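PDB 6GRB: nuclease-like protein from Chaetomium thermophilum, which probably resolves four-way (Holliday) DNA junctions and cuts 5'-flaps as the metal-dependent nuclease GEN1, of which this chain is the N-terminal portion. Local coordinates for residues A[16-19]-A[20-23]; A[65-68]-A[69-72]; A[281-284]-A[285-289]; A[299-303]-A[304-308]; A[372-376]-A[377-381]. All coordinates share one frame; numbering follows the deposited sequence.

Interaction 1 of 5, residues A[16-19]-A[20-23]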
loop_
_atom_site.group_PDB
_atom_site.type_symbol
_atom_site.label_atom_id
_atom_site.label_comp_id
_atom_site.label_asym_id
_atom_site.label_seq_id
_atom_site.Cartn_x
_atom_site.Cartn_y
_atom_site.Cartn_z
ATOM N N ILE A 16 1.289 -1.006 -12.315
ATOM C CA ILE A 16 -0.146 -0.963 -12.558
ATOM C C ILE A 16 -0.736 0.265 -11.879
ATOM O O ILE A 16 -0.341 0.635 -10.773
ATOM C CB ILE A 16 -0.826 -2.257 -12.081
ATOM C CG1 ILE A 16 -2.295 -2.266 -12.489
ATOM C CG2 ILE A 16 -0.678 -2.433 -10.567
ATOM C CD1 ILE A 16 -3.013 -3.493 -11.992
ATOM N N SER A 17 -1.672 0.909 -12.572
ATOM C CA SER A 17 -2.384 2.062 -12.040
ATOM C C SER A 17 -3.145 1.702 -10.761
ATOM O O SER A 17 -4.028 0.838 -10.779
ATOM C CB SER A 17 -3.339 2.572 -13.119
ATOM O OG SER A 17 -4.414 3.308 -12.584
ATOM N N LEU A 18 -2.822 2.380 -9.658
ATOM C CA LEU A 18 -3.545 2.162 -8.403
ATOM C C LEU A 18 -5.052 2.348 -8.578
ATOM O O LEU A 18 -5.862 1.626 -7.982
ATOM C CB LEU A 18 -3.017 3.116 -7.332
ATOM C CG LEU A 18 -3.444 2.895 -5.886
ATOM C CD1 LEU A 18 -3.365 1.410 -5.521
ATOM C CD2 LEU A 18 -2.558 3.720 -4.958
ATOM N N CYS A 19 -5.445 3.320 -9.393
ATOM C CA CYS A 19 -6.851 3.454 -9.741
ATOM C C CYS A 19 -7.395 2.182 -10.396
ATOM O O CYS A 19 -8.550 1.810 -10.164
ATOM C CB CYS A 19 -7.044 4.671 -10.644
ATOM S SG CYS A 19 -8.669 4.763 -11.415
ATOM N N LYS A 20 -6.596 1.497 -11.222
ATOM C CA LYS A 20 -7.123 0.280 -11.843
ATOM C C LYS A 20 -7.310 -0.831 -10.816
ATOM O O LYS A 20 -8.288 -1.579 -10.884
ATOM C CB LYS A 20 -6.228 -0.210 -12.972
ATOM C CG LYS A 20 -6.852 -1.396 -13.692
ATOM C CD LYS A 20 -6.030 -1.909 -14.839
ATOM C CE LYS A 20 -6.386 -3.356 -15.129
ATOM N NZ LYS A 20 -7.841 -3.432 -15.422
ATOM N N LEU A 21 -6.399 -0.951 -9.850
ATOM C CA LEU A 21 -6.567 -1.958 -8.810
ATOM C C LEU A 21 -7.787 -1.663 -7.961
ATOM O O LEU A 21 -8.557 -2.569 -7.631
ATOM C CB LEU A 21 -5.331 -2.020 -7.921
ATOM C CG LEU A 21 -4.068 -2.621 -8.500
ATOM C CD1 LEU A 21 -2.914 -2.286 -7.564
ATOM C CD2 LEU A 21 -4.225 -4.126 -8.667
ATOM N N ALA A 22 -7.956 -0.403 -7.561
ATOM C CA ALA A 22 -9.105 -0.038 -6.738
ATOM C C ALA A 22 -10.422 -0.315 -7.464
ATOM O O ALA A 22 -11.355 -0.884 -6.884
ATOM C CB ALA A 22 -9.011 1.438 -6.340
ATOM N N ILE A 23 -10.520 0.086 -8.737
ATOM C CA ILE A 23 -11.792 -0.021 -9.432
ATOM C C ILE A 23 -12.068 -1.460 -9.891
ATOM O O ILE A 23 -13.227 -1.889 -9.919
ATOM C CB ILE A 23 -11.826 0.980 -10.596
ATOM C CG1 ILE A 23 -11.790 2.414 -10.058
ATOM C CG2 ILE A 23 -13.058 0.787 -11.458
ATOM C CD1 ILE A 23 -13.062 2.852 -9.313
#
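The backbone carbonyl of S17 marks the change from the strand 14-17 to the helix 18-29: S17 O receives L21 N at 3.1 Å and a weak second bond from K20 N. The same i+4 to i bonding continues, with A22 N reaching L18 O at 2.9 Å almost straight (169°) and I23 N reaching C19 O at 3.0 Å. This is a strand-to-helix junction with a serine N-cap, at the outermost strand of the mixed sheet in the PIN-like nuclease core. S17 supplies the cap with its hydroxyl, whose OG takes K20 N at 3.1 Å. With chi1 at 157° the OG stands beside the carbonyl carbon of its own residue, so that both oxygens of S17 address the same amide. The capping hydroxyl also has a weak hydrogen bond to S373 O, from the loop before strand 377-384.

I16, just before the cap, and L21, four residues after it, form a hydrophobic staple. The ethyl arm of I16 is fully extended, CG1 lying opposite the backbone N (chi1 -173°), and its CD1 meets L21 CD2 at 3.6 Å. The other branch is used as well: I16 CG2 comes to 3.7 Å from L21 CD1. V169 touches both side chains from strand 168-173, while L171 touches L21. The end of K20 leads away from the junction, and its NZ forms a salt bridge with D24. Along another side of the turn, C19 SG packs against I23 CG1 at 4.1 Å.

Interaction 2 of 5, residues A[65-68]-A[69-72]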
loop_
_atom_site.group_PDB
_atom_site.type_symbol
_atom_site.label_atom_id
_atom_site.label_comp_id
_atom_site.label_asym_id
_atom_site.label_seq_id
_atom_site.Cartn_x
_atom_site.Cartn_y
_atom_site.Cartn_z
ATOM N N VAL A 65 -5.423 12.777 0.289
ATOM C CA VAL A 65 -6.434 13.243 -0.661
ATOM C C VAL A 65 -6.453 12.345 -1.892
ATOM O O VAL A 65 -7.525 12.013 -2.427
ATOM C CB VAL A 65 -6.183 14.717 -1.049
ATOM C CG1 VAL A 65 -7.307 15.257 -1.959
ATOM C CG2 VAL A 65 -6.019 15.594 0.180
ATOM N N ARG A 66 -5.277 11.919 -2.355
ATOM C CA ARG A 66 -5.237 10.993 -3.476
ATOM C C ARG A 66 -5.930 9.678 -3.126
ATOM O O ARG A 66 -6.686 9.133 -3.941
ATOM C CB ARG A 66 -3.793 10.761 -3.932
ATOM C CG ARG A 66 -3.710 10.025 -5.270
ATOM C CD ARG A 66 -2.328 10.122 -5.918
ATOM N NE ARG A 66 -1.957 11.500 -6.253
ATOM C CZ ARG A 66 -2.211 12.109 -7.416
ATOM N NH1 ARG A 66 -2.838 11.465 -8.400
ATOM N NH2 ARG A 66 -1.829 13.373 -7.602
ATOM N N LEU A 67 -5.721 9.170 -1.901
ATOM C CA LEU A 67 -6.432 7.962 -1.483
ATOM C C LEU A 67 -7.932 8.197 -1.355
ATOM O O LEU A 67 -8.720 7.266 -1.543
ATOM C CB LEU A 67 -5.877 7.436 -0.156
ATOM C CG LEU A 67 -4.453 6.861 -0.118
ATOM C CD1 LEU A 67 -4.056 6.520 1.330
ATOM C CD2 LEU A 67 -4.283 5.647 -1.082
ATOM N N LEU A 68 -8.343 9.415 -0.991
ATOM C CA LEU A 68 -9.766 9.737 -0.987
ATOM C C LEU A 68 -10.372 9.540 -2.367
ATOM O O LEU A 68 -11.465 8.979 -2.494
ATOM C CB LEU A 68 -9.991 11.171 -0.519
ATOM C CG LEU A 68 -10.162 11.387 0.982
ATOM C CD1 LEU A 68 -10.804 12.760 1.186
ATOM C CD2 LEU A 68 -10.988 10.272 1.672
ATOM N N SER A 69 -9.658 9.969 -3.417
ATOM C CA SER A 69 -10.208 9.988 -4.771
ATOM C C SER A 69 -10.113 8.646 -5.462
ATOM O O SER A 69 -10.842 8.416 -6.437
ATOM C CB SER A 69 -9.484 11.031 -5.611
ATOM O OG SER A 69 -9.372 12.220 -4.845
ATOM N N LEU A 70 -9.201 7.782 -5.016
ATOM C CA LEU A 70 -9.188 6.396 -5.460
ATOM C C LEU A 70 -10.281 5.566 -4.791
ATOM O O LEU A 70 -10.578 4.469 -5.262
ATOM C CB LEU A 70 -7.800 5.780 -5.209
ATOM C CG LEU A 70 -6.591 6.495 -5.842
ATOM C CD1 LEU A 70 -5.300 6.024 -5.249
ATOM C CD2 LEU A 70 -6.571 6.290 -7.345
ATOM N N GLY A 71 -10.906 6.068 -3.735
ATOM C CA GLY A 71 -11.853 5.268 -2.968
ATOM C C GLY A 71 -11.242 4.069 -2.261
ATOM O O GLY A 71 -11.846 2.990 -2.240
ATOM N N ILE A 72 -10.061 4.225 -1.678
ATOM C CA ILE A 72 -9.358 3.132 -1.022
ATOM C C ILE A 72 -9.576 3.270 0.476
ATOM O O ILE A 72 -9.485 4.377 1.011
ATOM C CB ILE A 72 -7.859 3.153 -1.381
ATOM C CG1 ILE A 72 -7.663 2.827 -2.871
ATOM C CG2 ILE A 72 -7.031 2.241 -0.453
ATOM C CD1 ILE A 72 -6.224 2.706 -3.280
#
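L70 folds back along the carbonyl of R66, in the last turn of helix 55-70, which ends in a Schellman motif. L70 CB stands 3.8 Å from R66 O. L70 CG is nearer, 3.3 Å from R66 O, because it turns to the side of its own backbone N (chi1 -56°), over the preceding turn. From there CD1 stays by R66 O and comes within loose contact of R66 CG and L67 CD2, whereas CD2 packs on C19 of helix 18-29. R66 O itself takes L70 N, besides a weak bond from S69 N.

S69 grips the carbonyl one residue earlier. S69 N, at 3.1 Å, and S69 OG, at 3.0 Å, both donate to V65 O, and they arrive from opposite faces of that carbonyl plane. The helix then stops at G71, whose positive phi (65°) takes the chain out of the helix. G71 N bonds back to L68 O from above the carbonyl plane, and I72 N makes the longer 6-to-1 bond to L67 O, weak but almost straight (175°).

This exit places I72 beside the last turn, where strand 73-78 is about to begin and where L18 and A22 also touch it. L67, which reaches W156 and F76 as well, crosses I72 at an angle, with L67 CD2 4.2 Å from I72 CD1.

Interaction 3 of 5, residues A[281-284]-A[285-289]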
loop_
_atom_site.group_PDB
_atom_site.type_symbol
_atom_site.label_atom_id
_atom_site.label_comp_id
_atom_site.label_asym_id
_atom_site.label_seq_id
_atom_site.Cartn_x
_atom_site.Cartn_y
_atom_site.Cartn_z
ATOM N N VAL A 281 6.051 -11.800 15.322
ATOM C CA VAL A 281 5.263 -11.221 16.404
ATOM C C VAL A 281 4.172 -10.356 15.778
ATOM O O VAL A 281 4.459 -9.283 15.246
ATOM C CB VAL A 281 6.133 -10.402 17.359
ATOM C CG1 VAL A 281 5.304 -9.940 18.549
ATOM C CG2 VAL A 281 7.320 -11.204 17.815
ATOM N N VAL A 282 2.921 -10.819 15.839
ATOM C CA VAL A 282 1.784 -10.101 15.292
ATOM C C VAL A 282 0.717 -9.919 16.373
ATOM O O VAL A 282 0.850 -10.386 17.508
ATOM C CB VAL A 282 1.190 -10.813 14.069
ATOM C CG1 VAL A 282 2.171 -10.795 12.944
ATOM C CG2 VAL A 282 0.820 -12.226 14.446
ATOM N N SER A 283 -0.353 -9.220 16.000
ATOM C CA SER A 283 -1.432 -8.929 16.931
ATOM C C SER A 283 -2.061 -10.211 17.466
ATOM O O SER A 283 -2.075 -11.255 16.806
ATOM C CB SER A 283 -2.509 -8.089 16.248
ATOM O OG SER A 283 -2.062 -6.778 15.996
ATOM N N SER A 284 -2.615 -10.108 18.670
ATOM C CA SER A 284 -3.312 -11.217 19.296
ATOM C C SER A 284 -4.523 -11.617 18.455
ATOM O O SER A 284 -5.015 -10.828 17.651
ATOM C CB SER A 284 -3.767 -10.817 20.697
ATOM O OG SER A 284 -4.937 -10.013 20.598
ATOM N N PRO A 285 -5.014 -12.850 18.623
ATOM C CA PRO A 285 -6.291 -13.224 17.980
ATOM C C PRO A 285 -7.430 -12.262 18.283
ATOM O O PRO A 285 -8.186 -11.908 17.376
ATOM C CB PRO A 285 -6.562 -14.622 18.549
ATOM C CG PRO A 285 -5.227 -15.165 18.850
ATOM C CD PRO A 285 -4.384 -13.997 19.304
ATOM N N ALA A 286 -7.565 -11.819 19.535
ATOM C CA ALA A 286 -8.646 -10.907 19.890
ATOM C C ALA A 286 -8.501 -9.568 19.182
ATOM O O ALA A 286 -9.507 -8.905 18.905
ATOM C CB ALA A 286 -8.701 -10.707 21.413
ATOM N N THR A 287 -7.265 -9.150 18.878
ATOM C CA THR A 287 -7.094 -7.895 18.152
ATOM C C THR A 287 -7.538 -8.037 16.698
ATOM O O THR A 287 -8.171 -7.127 16.143
ATOM C CB THR A 287 -5.643 -7.421 18.253
ATOM O OG1 THR A 287 -5.378 -7.001 19.602
ATOM C CG2 THR A 287 -5.394 -6.253 17.346
ATOM N N ILE A 288 -7.240 -9.179 16.071
ATOM C CA ILE A 288 -7.742 -9.425 14.720
ATOM C C ILE A 288 -9.263 -9.400 14.698
ATOM O O ILE A 288 -9.867 -8.826 13.789
ATOM C CB ILE A 288 -7.207 -10.754 14.166
ATOM C CG1 ILE A 288 -5.679 -10.704 14.038
ATOM C CG2 ILE A 288 -7.897 -11.057 12.840
ATOM C CD1 ILE A 288 -5.174 -9.504 13.270
ATOM N N GLU A 289 -9.912 -9.979 15.711
ATOM C CA GLU A 289 -11.369 -9.938 15.725
ATOM C C GLU A 289 -11.885 -8.520 15.939
ATOM O O GLU A 289 -12.867 -8.112 15.298
ATOM C CB GLU A 289 -11.925 -10.902 16.777
ATOM C CG GLU A 289 -12.505 -12.180 16.165
ATOM C CD GLU A 289 -13.630 -11.875 15.165
ATOM O OE1 GLU A 289 -14.813 -11.738 15.593
ATOM O OE2 GLU A 289 -13.328 -11.728 13.950
#
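The peptide plane joining S284 to P285 has partners at its edge and over both faces. At the edge, I288 N lies in the plane of the S284 carbonyl and donates to S284 O at 3.2 Å, fairly straight (162°). Over one face sits T287 N, which gives S284 O a weak bond, with the hydroxyl of S284 on the same side. From the other face I288 CG1 closes on S284 O at 3.7 Å. The pyrrolidine ring of P285 continues from the nitrogen end of the plane and leads outward, away from the residues that carry the contact.

S284 is the N-cap of helix 285-294, which follows the loop after helix 273-278, and P285, having no N-H to be satisfied, fits readily in the first turn. The capping bond runs from T287 N to S284 OG at 3.0 Å. OG stands between its own backbone N and carbonyl carbon (chi1 78°), which brings it to the amides of the first turn.

T287 uses its methyl as well: T287 CG2 points back to the loop and rests 3.6 Å from S283 CB. The hydroxyl of S283 is hydrogen-bonded to E124 OE1, on the helix 121-130. That same helix receives I288, which packs on Y127 and L128, while I288 CD1 approaches S283 CB at 4.2 Å.

Interaction 4 of 5, residues A[299-303]-A[304-308]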
loop_
_atom_site.group_PDB
_atom_site.type_symbol
_atom_site.label_atom_id
_atom_site.label_comp_id
_atom_site.label_asym_id
_atom_site.label_seq_id
_atom_site.Cartn_x
_atom_site.Cartn_y
_atom_site.Cartn_z
ATOM N N SER A 299 -15.800 6.859 8.005
ATOM C CA SER A 299 -14.936 7.900 7.462
ATOM C C SER A 299 -15.347 9.279 7.967
ATOM O O SER A 299 -14.806 9.773 8.957
ATOM C CB SER A 299 -14.952 7.863 5.942
ATOM N N THR A 300 -16.306 9.891 7.276
ATOM C CA THR A 300 -16.811 11.217 7.629
ATOM C C THR A 300 -15.685 12.227 7.837
ATOM O O THR A 300 -15.490 12.735 8.942
ATOM C CB THR A 300 -17.701 11.174 8.887
ATOM O OG1 THR A 300 -16.879 11.190 10.060
ATOM C CG2 THR A 300 -18.556 9.916 8.892
ATOM N N VAL A 301 -14.949 12.514 6.768
ATOM C CA VAL A 301 -13.840 13.465 6.831
ATOM C C VAL A 301 -14.228 14.658 7.703
ATOM O O VAL A 301 -15.255 15.314 7.476
ATOM C CB VAL A 301 -13.454 13.904 5.410
ATOM C CG1 VAL A 301 -12.334 14.924 5.428
ATOM C CG2 VAL A 301 -13.097 12.687 4.562
ATOM N N ASP A 302 -13.391 14.949 8.691
ATOM C CA ASP A 302 -13.534 16.062 9.632
ATOM C C ASP A 302 -13.133 17.389 8.961
ATOM O O ASP A 302 -11.993 17.864 9.084
ATOM C CB ASP A 302 -12.681 15.771 10.863
ATOM C CG ASP A 302 -13.073 16.595 12.077
ATOM O OD1 ASP A 302 -13.818 17.601 11.940
ATOM O OD2 ASP A 302 -12.604 16.235 13.182
ATOM N N ILE A 303 -14.104 18.024 8.284
ATOM C CA ILE A 303 -13.850 19.248 7.518
ATOM C C ILE A 303 -13.319 20.366 8.413
ATOM O O ILE A 303 -12.335 21.039 8.075
ATOM C CB ILE A 303 -15.130 19.688 6.783
ATOM C CG1 ILE A 303 -15.712 18.517 5.990
ATOM C CG2 ILE A 303 -14.858 20.866 5.859
ATOM C CD1 ILE A 303 -14.804 18.014 4.912
ATOM N N ALA A 304 -13.983 20.616 9.545
ATOM C CA ALA A 304 -13.522 21.671 10.448
ATOM C C ALA A 304 -12.230 21.276 11.144
ATOM O O ALA A 304 -11.423 22.145 11.490
ATOM C CB ALA A 304 -14.606 22.007 11.480
ATOM N N GLY A 305 -12.020 19.976 11.360
ATOM C CA GLY A 305 -10.776 19.533 11.967
ATOM C C GLY A 305 -9.596 19.699 11.031
ATOM O O GLY A 305 -8.531 20.168 11.438
ATOM N N LEU A 306 -9.771 19.313 9.760
ATOM C CA LEU A 306 -8.758 19.570 8.740
ATOM C C LEU A 306 -8.537 21.058 8.521
ATOM O O LEU A 306 -7.407 21.470 8.229
ATOM C CB LEU A 306 -9.147 18.906 7.420
ATOM C CG LEU A 306 -8.803 17.430 7.290
ATOM C CD1 LEU A 306 -9.339 16.877 5.940
ATOM C CD2 LEU A 306 -7.313 17.236 7.413
ATOM N N ARG A 307 -9.589 21.885 8.645
ATOM C CA ARG A 307 -9.361 23.323 8.521
ATOM C C ARG A 307 -8.486 23.848 9.655
ATOM O O ARG A 307 -7.553 24.617 9.407
ATOM C CB ARG A 307 -10.667 24.092 8.461
ATOM C CG ARG A 307 -10.428 25.597 8.402
ATOM C CD ARG A 307 -9.804 26.021 7.065
ATOM N NE ARG A 307 -9.300 27.396 7.115
ATOM C CZ ARG A 307 -8.017 27.736 7.006
ATOM N NH1 ARG A 307 -7.661 29.005 7.082
ATOM N NH2 ARG A 307 -7.086 26.813 6.806
ATOM N N GLU A 308 -8.737 23.422 10.897
ATOM C CA GLU A 308 -7.852 23.833 11.992
ATOM C C GLU A 308 -6.449 23.246 11.835
ATOM O O GLU A 308 -5.454 23.956 12.043
ATOM C CB GLU A 308 -8.446 23.448 13.350
#
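V301 and L306 cross at a slant at the start of helix 303-313, V301 CG1 meeting L306 CD1 at 3.6 Å. That methyl of V301 is turned opposite its backbone N (chi1 178°), which sends it across to the leucine. L106 and L109 of helix 104-109 touch L306, L333 of helix 318-340 touches V301, and helix 55-70 adds L68 against V301 and F61 against L306, so the pair is wedged among three further helices.

D302 is oriented quite differently. Its carboxylate leans over the first turn with a face to G305: G305 N approaches D302 OD1 at 3.0 Å from above the carboxylate plane (73° out of it), and D302 CG is 3.7 Å from G305 CA, where glycine has no side chain to interfere. D302 serves the turn twice, since D302 O also accepts L306 N at 2.7 Å, nearly straight (174°).

One residue on, I303 O takes R307 N at 2.9 Å, while the guanidinium of R307 leads away to a salt bridge with E397 and a bond to W316 O. D302 is the centre of an inverse gamma turn and the N-cap of the helix; with V301 and L306 in contact across it, the start combines an aspartate N-cap with a hydrophobic staple.

Interaction 5 of 5, residues A[372-376]-A[377-381]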
loop_
_atom_site.group_PDB
_atom_site.type_symbol
_atom_site.label_atom_id
_atom_site.label_comp_id
_atom_site.label_asym_id
_atom_site.label_seq_id
_atom_site.Cartn_x
_atom_site.Cartn_y
_atom_site.Cartn_z
ATOM N N PHE A 372 -4.392 6.577 -20.261
ATOM C CA PHE A 372 -3.373 5.570 -19.962
ATOM C C PHE A 372 -2.882 5.636 -18.523
ATOM O O PHE A 372 -2.252 4.678 -18.063
ATOM C CB PHE A 372 -2.165 5.704 -20.897
ATOM C CG PHE A 372 -1.409 7.003 -20.732
ATOM C CD1 PHE A 372 -0.443 7.151 -19.739
ATOM C CD2 PHE A 372 -1.664 8.074 -21.579
ATOM C CE1 PHE A 372 0.228 8.334 -19.580
ATOM C CE2 PHE A 372 -0.983 9.259 -21.443
ATOM C CZ PHE A 372 -0.036 9.395 -20.441
ATOM N N SER A 373 -3.110 6.754 -17.824
ATOM C CA SER A 373 -2.652 6.889 -16.441
ATOM C C SER A 373 -3.494 6.075 -15.470
ATOM O O SER A 373 -3.089 5.898 -14.319
ATOM C CB SER A 373 -2.664 8.359 -15.995
ATOM O OG SER A 373 -3.969 8.776 -15.621
ATOM N N THR A 374 -4.669 5.616 -15.892
ATOM C CA THR A 374 -5.512 4.702 -15.123
ATOM C C THR A 374 -5.516 3.296 -15.725
ATOM O O THR A 374 -6.400 2.496 -15.418
ATOM C CB THR A 374 -6.939 5.238 -15.056
ATOM O OG1 THR A 374 -7.402 5.432 -16.397
ATOM C CG2 THR A 374 -7.005 6.555 -14.284
ATOM N N ASP A 375 -4.538 2.994 -16.585
ATOM C CA ASP A 375 -4.527 1.786 -17.420
ATOM C C ASP A 375 -5.896 1.589 -18.081
ATOM O O ASP A 375 -6.468 0.490 -18.122
ATOM C CB ASP A 375 -4.085 0.554 -16.614
ATOM C CG ASP A 375 -2.709 0.744 -15.961
ATOM O OD1 ASP A 375 -1.874 1.488 -16.490
ATOM O OD2 ASP A 375 -2.455 0.162 -14.885
ATOM N N ALA A 376 -6.440 2.712 -18.568
ATOM C CA ALA A 376 -7.709 2.771 -19.297
ATOM C C ALA A 376 -8.914 2.421 -18.421
ATOM O O ALA A 376 -9.827 1.722 -18.854
ATOM C CB ALA A 376 -7.669 1.889 -20.538
ATOM N N THR A 377 -8.933 2.900 -17.182
ATOM C CA THR A 377 -10.179 2.891 -16.427
ATOM C C THR A 377 -11.111 3.963 -16.979
ATOM O O THR A 377 -10.698 5.125 -17.128
ATOM C CB THR A 377 -9.955 3.155 -14.954
ATOM O OG1 THR A 377 -8.930 2.290 -14.462
ATOM C CG2 THR A 377 -11.239 2.884 -14.185
ATOM N N PRO A 378 -12.357 3.625 -17.311
ATOM C CA PRO A 378 -13.286 4.645 -17.818
ATOM C C PRO A 378 -13.548 5.718 -16.772
ATOM O O PRO A 378 -13.873 5.421 -15.626
ATOM C CB PRO A 378 -14.553 3.842 -18.136
ATOM C CG PRO A 378 -14.053 2.463 -18.391
ATOM C CD PRO A 378 -12.882 2.260 -17.477
ATOM N N GLU A 379 -13.399 6.976 -17.173
ATOM C CA GLU A 379 -13.659 8.096 -16.288
ATOM C C GLU A 379 -14.665 9.019 -16.943
ATOM O O GLU A 379 -14.738 9.113 -18.171
ATOM C CB GLU A 379 -12.384 8.866 -15.952
ATOM C CG GLU A 379 -11.419 8.100 -15.054
ATOM C CD GLU A 379 -10.138 8.873 -14.804
ATOM O OE1 GLU A 379 -9.827 9.141 -13.625
ATOM O OE2 GLU A 379 -9.458 9.227 -15.792
ATOM N N LEU A 380 -15.455 9.684 -16.113
ATOM C CA LEU A 380 -16.414 10.670 -16.578
ATOM C C LEU A 380 -16.015 12.043 -16.053
ATOM O O LEU A 380 -15.577 12.176 -14.900
ATOM C CB LEU A 380 -17.837 10.300 -16.133
ATOM C CG LEU A 380 -18.470 9.046 -16.776
ATOM C CD1 LEU A 380 -19.894 8.823 -16.296
ATOM C CD2 LEU A 380 -18.434 9.156 -18.285
ATOM N N ARG A 381 -16.139 13.052 -16.909
ATOM C CA ARG A 381 -15.784 14.428 -16.567
ATOM C C ARG A 381 -16.949 15.055 -15.813
ATOM O O ARG A 381 -18.003 15.316 -16.398
ATOM C CB ARG A 381 -15.468 15.225 -17.833
ATOM C CG ARG A 381 -14.979 16.622 -17.586
ATOM C CD ARG A 381 -13.597 16.606 -16.972
ATOM N NE ARG A 381 -12.944 17.905 -17.110
ATOM C CZ ARG A 381 -11.753 18.212 -16.597
ATOM N NH1 ARG A 381 -11.074 17.303 -15.901
ATOM N NH2 ARG A 381 -11.246 19.434 -16.771
#
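T374 O is gripped twice by T377. The hydroxyl T377 OG1 donates at 2.7 Å in the carbonyl plane, on a lone pair, whereas T377 N comes at 3.1 Å from above that plane (68° out of it). T377 OG1 can reach because it turns to the side of its own backbone N, bringing it alongside the amide that shares the acceptor. T377 N has a further, weak bond to T374 OG1, again 3.1 Å long, so both oxygens of T374 converge on one amide. That hydroxyl is itself hydrogen-bonded to H371 O, which fixes its rotation.

The methyl of T374 is turned to E379: T374 CG2 lies 3.9 Å from both E379 OE1 and E379 OE2. The carboxylate is held there by a salt bridge from E379 OE2 to R369 of the neighbouring strand 364-371. Next to the turn, P378 CD rests 3.4 Å from A376 O.

What allows these bonds is the backbone between them. D375 and A376 both adopt left-handed helical conformations (phi 46° and 67°), reversing the chain between T374 and T377. D375 is anchored through OD2 to S17 N and through OD1 to H168 NE2, which ties the turn to the nuclease core; C19 and I23 of helix 18-29 cover T377. The arrangement is a beta-turn close to type I', in the loop of the beta-hairpin joining strands 364-371 and 377-384 of the Gen1 C-terminal domain's three-stranded antiparallel sheet.

The five contacts follow one another along the chain without overlapping, and each lies at a start, end or turn of a secondary structure element. Interactions 1 and 2 belong to the XPG N-terminal region and touch directly, their centres 11 Å apart, as helix 18-29 packs on the end of helix 55-70. Interaction 5 comes from the C-terminal domain, yet its centre lies 10 Å from that of interaction 1 and the two touch, D375 meeting S17, so the hairpin loop joins the C-terminal domain to the nuclease core. Interaction 4 touches interaction 2 through L68 and V301, whereas interaction 3 stands apart, about 38 Å between centres from interaction 5 and on the opposite side of the chain's centre.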